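Local coordinates for major Capsid Protein VP1 (Chimpanzee polyomavirus Bob, PDB 6Y9I) that forms the pentameric building blocks of the polyomavirus capsid shell and probably engages glycan receptors on the host cell, at residues 261-266 / 272-277. Residues are numbered along the deposited sequence; the frame is centred on the assembly and turned at random.
Sequences CGVMVK and IRYRGL
V263 and Y274 form a non-hydrogen-bonded pair, their side chains side by side on one face of an antiparallel beta hairpin of the VP1 jelly-roll core, formed by strands 252-265 and 272-291. Packing is tight where V263, I272 and Y274 meet. There V263 CG1 lies 3.8 Å from Y274 CD1 and also touches I272 CD1, a reach it gains by standing anti to its own carbonyl carbon (chi1 -55°). Beta-branched V263 and I272 suit this buried layer. The tyrosine adds a long ring whose OH bonds to I105 O of a second subunit, carrying the hairpin into the pentamer interface. Toward the turn the packing thins: V265, partly exposed, meets I272 only through a CG2–CG2 contact of 4.0 Å. On the other face M264 and R273 run side by side, CG to CB 3.9 Å, the arginine's extended chain offering methylenes to the thioether while its guanidinium bonds to S46 O and makes a cation-pi contact with W42. G262 takes up a backbone (phi 144°) with no room for a CB beside C261 O, a place for glycine. At the far end C261's small thiol fits against the leucine branch, SG 3.6 Å from L277 CD1, while C261 N donates a nearly straight 2.8 Å bond (166°) to R275 O.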
ATOM      1  N   CYS A 261      -1.546  17.410   8.065  1.00 20.28           N
ATOM      2  CA  CYS A 261      -2.253  16.127   8.341  1.00 20.96           C
ATOM      3  C   CYS A 261      -3.534  16.039   7.516  1.00 20.72           C
ATOM      4  O   CYS A 261      -4.138  14.979   7.484  1.00 22.28           O
ATOM      5  CB  CYS A 261      -2.471  15.982   9.837  1.00 23.76           C
ATOM      6  SG  CYS A 261      -0.888  15.825  10.716  1.00 30.19           S
ATOM      7  N   GLY A 262      -3.910  17.119   6.825  1.00 20.55           N
ATOM      8  CA  GLY A 262      -5.086  17.155   5.941  1.00 21.23           C
ATOM      9  C   GLY A 262      -5.741  18.510   6.022  1.00 21.37           C
ATOM     10  O   GLY A 262      -5.073  19.455   6.474  1.00 21.85           O
ATOM     11  N   VAL A 263      -7.009  18.585   5.636  1.00 20.65           N
ATOM     12  CA  VAL A 263      -7.812  19.827   5.592  1.00 21.74           C
ATOM     13  C   VAL A 263      -9.133  19.564   6.307  1.00 21.79           C
ATOM     14  O   VAL A 263      -9.622  18.396   6.336  1.00 18.12           O
ATOM     15  CB  VAL A 263      -8.051  20.299   4.143  1.00 20.36           C
ATOM     16  CG1 VAL A 263      -6.745  20.457   3.393  1.00 21.26           C
ATOM     17  CG2 VAL A 263      -8.978  19.351   3.386  1.00 23.51           C
ATOM     18  N   MET A 264      -9.701  20.615   6.872  1.00 20.76           N
ATOM     19  CA  MET A 264     -11.134  20.627   7.223  1.00 21.78           C
ATOM     20  C   MET A 264     -11.859  21.388   6.113  1.00 20.76           C
ATOM     21  O   MET A 264     -11.226  22.263   5.447  1.00 21.25           O
ATOM     22  CB  MET A 264     -11.385  21.255   8.596  1.00 22.12           C
ATOM     23  CG  MET A 264     -11.084  22.702   8.653  1.00 27.23           C
ATOM     24  SD  MET A 264     -11.871  23.505  10.069  1.00 31.24           S
ATOM     25  CE  MET A 264     -13.508  23.820   9.409  1.00 30.38           C
ATOM     26  N   VAL A 265     -13.110  21.021   5.898  1.00 22.11           N
ATOM     27  CA  VAL A 265     -14.049  21.653   4.929  1.00 20.35           C
ATOM     28  C   VAL A 265     -15.140  22.401   5.709  1.00 23.78           C
ATOM     29  O   VAL A 265     -15.780  21.798   6.626  1.00 21.90           O
ATOM     30  CB  VAL A 265     -14.628  20.606   3.966  1.00 21.37           C
ATOM     31  CG1 VAL A 265     -15.583  21.259   2.989  1.00 21.53           C
ATOM     32  CG2 VAL A 265     -13.549  19.835   3.218  1.00 22.11           C
ATOM     33  N   LYS A 266     -15.268  23.699   5.425  1.00 23.98           N
ATOM     34  CA  LYS A 266     -16.235  24.607   6.071  1.00 27.23           C
ATOM     35  C   LYS A 266     -17.630  24.324   5.512  1.00 24.83           C
ATOM     36  O   LYS A 266     -17.764  24.238   4.290  1.00 26.43           O
ATOM     37  CB  LYS A 266     -15.820  26.064   5.829  1.00 34.07           C
ATOM     38  CG  LYS A 266     -15.089  26.716   6.993  1.00 39.87           C
ATOM     39  CD  LYS A 266     -14.557  28.112   6.697  1.00 42.65           C
ATOM     40  CE  LYS A 266     -15.635  29.102   6.322  1.00 40.61           C
ATOM     41  NZ  LYS A 266     -16.603  29.264   7.427  1.00 45.34           N
ATOM     42  N   ILE A 272     -11.514  25.467   2.571  1.00 21.05           N
ATOM     43  CA  ILE A 272     -10.766  24.537   3.450  1.00 21.08           C
ATOM     44  C   ILE A 272      -9.849  25.338   4.352  1.00 20.59           C
ATOM     45  O   ILE A 272      -9.538  26.517   4.049  1.00 23.24           O
ATOM     46  CB  ILE A 272     -10.042  23.452   2.621  1.00 22.08           C
ATOM     47  CG1 ILE A 272      -8.957  24.016   1.716  1.00 21.68           C
ATOM     48  CG2 ILE A 272     -11.053  22.625   1.831  1.00 23.85           C
ATOM     49  CD1 ILE A 272      -7.654  24.231   2.410  1.00 24.07           C
ATOM     50  N   ARG A 273      -9.417  24.683   5.424  1.00 21.82           N
ATOM     51  CA  ARG A 273      -8.196  25.038   6.164  1.00 20.92           C
ATOM     52  C   ARG A 273      -7.303  23.786   6.242  1.00 21.62           C
ATOM     53  O   ARG A 273      -7.812  22.707   6.545  1.00 21.17           O
ATOM     54  CB  ARG A 273      -8.505  25.486   7.592  1.00 21.55           C
ATOM     55  CG  ARG A 273      -9.502  26.618   7.768  1.00 23.61           C
ATOM     56  CD  ARG A 273      -9.722  26.876   9.247  1.00 25.15           C
ATOM     57  NE  ARG A 273     -10.647  27.977   9.480  1.00 27.47           N
ATOM     58  CZ  ARG A 273     -10.307  29.247   9.709  1.00 28.71           C
ATOM     59  NH1 ARG A 273      -9.041  29.627   9.732  1.00 28.54           N
ATOM     60  NH2 ARG A 273     -11.248  30.149   9.910  1.00 29.85           N
ATOM     61  N   TYR A 274      -5.999  23.959   6.069  1.00 20.20           N
ATOM     62  CA  TYR A 274      -4.998  22.936   6.420  1.00 19.90           C
ATOM     63  C   TYR A 274      -4.972  22.782   7.944  1.00 21.36           C
ATOM     64  O   TYR A 274      -5.125  23.772   8.658  1.00 19.68           O
ATOM     65  CB  TYR A 274      -3.628  23.337   5.886  1.00 20.20           C
ATOM     66  CG  TYR A 274      -3.516  23.420   4.387  1.00 21.66           C
ATOM     67  CD1 TYR A 274      -3.399  22.272   3.604  1.00 20.86           C
ATOM     68  CD2 TYR A 274      -3.490  24.644   3.736  1.00 22.17           C
ATOM     69  CE1 TYR A 274      -3.286  22.336   2.223  1.00 20.21           C
ATOM     70  CE2 TYR A 274      -3.316  24.717   2.358  1.00 21.70           C
ATOM     71  CZ  TYR A 274      -3.224  23.567   1.599  1.00 21.69           C
ATOM     72  OH  TYR A 274      -3.085  23.653   0.237  1.00 24.70           O
ATOM     73  N   ARG A 275      -4.747  21.562   8.419  1.00 20.20           N
ATOM     74  CA  ARG A 275      -4.466  21.242   9.838  1.00 21.02           C
ATOM     75  C   ARG A 275      -3.062  20.633   9.931  1.00 21.22           C
ATOM     76  O   ARG A 275      -2.751  19.734   9.133  1.00 23.10           O
ATOM     77  CB  ARG A 275      -5.578  20.325  10.357  1.00 20.96           C
ATOM     78  CG  ARG A 275      -5.403  19.812  11.776  1.00 21.49           C
ATOM     79  CD  ARG A 275      -5.123  20.888  12.813  1.00 21.94           C
ATOM     80  NE  ARG A 275      -5.117  20.328  14.149  1.00 21.70           N
ATOM     81  CZ  ARG A 275      -4.476  20.870  15.204  1.00 24.93           C
ATOM     82  NH1 ARG A 275      -3.767  21.973  15.071  1.00 25.72           N
ATOM     83  NH2 ARG A 275      -4.547  20.321  16.401  1.00 23.40           N
ATOM     84  N   GLY A 276      -2.228  21.126  10.862  1.00 20.38           N
ATOM     85  CA  GLY A 276      -0.904  20.563  11.171  1.00 19.40           C
ATOM     86  C   GLY A 276      -0.855  20.045  12.601  1.00 20.08           C
ATOM     87  O   GLY A 276      -1.646  20.513  13.434  1.00 19.53           O
ATOM     88  N   LEU A 277       0.077  19.145  12.893  1.00 19.87           N
ATOM     89  CA  LEU A 277       0.321  18.647  14.265  1.00 20.73           C
ATOM     90  C   LEU A 277       1.764  18.934  14.652  1.00 21.96           C
ATOM     91  O   LEU A 277       2.649  19.055  13.809  1.00 21.40           O
ATOM     92  CB  LEU A 277      -0.003  17.153  14.348  1.00 22.22           C
ATOM     93  CG  LEU A 277      -1.482  16.814  14.205  1.00 22.39           C
ATOM     94  CD1 LEU A 277      -1.727  15.311  14.146  1.00 23.80           C
ATOM     95  CD2 LEU A 277      -2.277  17.439  15.330  1.00 23.10           C
TER